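Local coordinates for protein IclR family transcriptional regulator (Brucella abortus, PDB 5WHM) that probably represses transcription as an IclR-type regulator, binding DNA through a helix-turn-helix domain and carrying a C-terminal domain of the GAF-like class, at residues R160-L163 with A164-E168. Numbering follows the deposited sequence.
Sequences RACL and AAMPE
A164 and A165 bond back to R160 and A161 across the last turn of helix 157-165. A164 N donates to R160 O at 2.9 Å, and A165 N donates to A161 O at 3.1 Å. Both are ordinary i to i+4 helix bonds. The pattern then weakens. M166 N makes long, weak bonds to C162 O and to L163 O, each at 3.4 Å; the second is the straighter, with an N-H...O angle of 147°. Past A165 the chain runs on to P167, which takes the N-cap position of helix 168-181.

M166 is a selenomethionine whose side chain runs outward and back along the flank of the last turn, beside C162 and L163. Its chain is extended through chi2 and bends at chi3 (-128°), which turns CE back toward C162. M166 CE lies 3.7 Å from C162 SG. SE of M166 meets one branch of L163, CD2, at 4.1 Å, and the two side chains pass at a slant. CB of M166 sits 3.4 Å from L163 O. L163 and M166 both touch I174 of helix 168-181, C162 packs on V232 of strand 229-238, and A164 touches L197 and F200 of helix 186-203. The guanidinium of R160 bonds L207 O and A154 O and forms a salt bridge with E211.

Across this helix end the side chains meet through apolar contacts alone. Within 160-168 the hydrogen bonds are all backbone to backbone. L163 O accepts a second one from outside, from R171 NE, besides the weak one from M166 N, tying the end of one helix to the start of the next.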
loop_
_atom_site.group_PDB
_atom_site.type_symbol
_atom_site.label_atom_id
_atom_site.label_comp_id
_atom_site.label_asym_id
_atom_site.label_seq_id
_atom_site.Cartn_x
_atom_site.Cartn_y
_atom_site.Cartn_z
ATOM N N ARG C 160 11.526 2.124 19.896
ATOM C CA ARG C 160 12.282 2.763 20.966
ATOM C C ARG C 160 13.126 3.913 20.436
ATOM O O ARG C 160 13.163 5.000 21.026
ATOM C CB ARG C 160 13.167 1.718 21.658
ATOM C CG ARG C 160 12.349 0.764 22.526
ATOM C CD ARG C 160 13.061 -0.523 22.849
ATOM N NE ARG C 160 12.333 -1.287 23.856
ATOM C CZ ARG C 160 12.802 -2.380 24.452
ATOM N NH1 ARG C 160 14.010 -2.849 24.136
ATOM N NH2 ARG C 160 12.063 -2.997 25.362
ATOM N N ALA C 161 13.818 3.686 19.322
ATOM C CA ALA C 161 14.624 4.742 18.730
ATOM C C ALA C 161 13.741 5.895 18.288
ATOM O O ALA C 161 14.129 7.060 18.399
ATOM C CB ALA C 161 15.409 4.192 17.527
ATOM N N CYS C 162 12.549 5.581 17.770
ATOM C CA CYS C 162 11.620 6.639 17.380
ATOM C C CYS C 162 11.227 7.459 18.599
ATOM O O CYS C 162 11.256 8.696 18.566
ATOM C CB CYS C 162 10.390 6.034 16.723
ATOM S SG CYS C 162 9.208 7.291 16.101
ATOM N N LEU C 163 10.886 6.776 19.703
ATOM C CA LEU C 163 10.494 7.493 20.917
ATOM C C LEU C 163 11.640 8.325 21.463
ATOM O O LEU C 163 11.405 9.415 22.002
ATOM C CB LEU C 163 10.002 6.519 21.982
ATOM C CG LEU C 163 8.590 5.972 21.756
ATOM C CD1 LEU C 163 8.336 4.741 22.628
ATOM C CD2 LEU C 163 7.502 7.044 21.982
ATOM N N ALA C 164 12.881 7.843 21.312
ATOM C CA ALA C 164 14.030 8.527 21.896
ATOM C C ALA C 164 14.385 9.797 21.138
ATOM O O ALA C 164 14.960 10.712 21.728
ATOM C CB ALA C 164 15.247 7.593 21.922
ATOM N N ALA C 165 14.144 9.826 19.818
ATOM C CA ALA C 165 14.451 10.975 18.962
ATOM C C ALA C 165 13.383 12.047 19.028
ATOM O O ALA C 165 13.581 13.142 18.490
ATOM C CB ALA C 165 14.604 10.537 17.495
HETATM N N MSE C 166 12.258 11.739 19.647
HETATM C CA MSE C 166 11.150 12.658 19.792
HETATM C C MSE C 166 11.390 13.793 20.753
HETATM O O MSE C 166 12.195 13.671 21.676
HETATM C CB MSE C 166 9.934 11.898 20.275
HETATM C CG MSE C 166 8.880 11.751 19.254
HETATM SE SE MSE C 166 7.546 10.651 20.070
HETATM C CE MSE C 166 7.471 9.369 18.587
ATOM N N PRO C 167 10.658 14.889 20.554
ATOM C CA PRO C 167 10.563 15.910 21.599
ATOM C C PRO C 167 10.100 15.305 22.918
ATOM O O PRO C 167 9.360 14.318 22.952
ATOM C CB PRO C 167 9.533 16.893 21.036
ATOM C CG PRO C 167 9.662 16.749 19.552
ATOM C CD PRO C 167 9.991 15.305 19.304
ATOM N N GLU C 168 10.564 15.909 24.011
ATOM C CA GLU C 168 10.176 15.518 25.360
ATOM C C GLU C 168 8.667 15.312 25.502
ATOM O O GLU C 168 8.208 14.248 25.935
ATOM C CB GLU C 168 10.658 16.594 26.342
ATOM C CG GLU C 168 10.253 16.357 27.785
ATOM C CD GLU C 168 11.052 15.242 28.421
ATOM O OE1 GLU C 168 12.111 15.535 29.021
ATOM O OE2 GLU C 168 10.632 14.069 28.303
#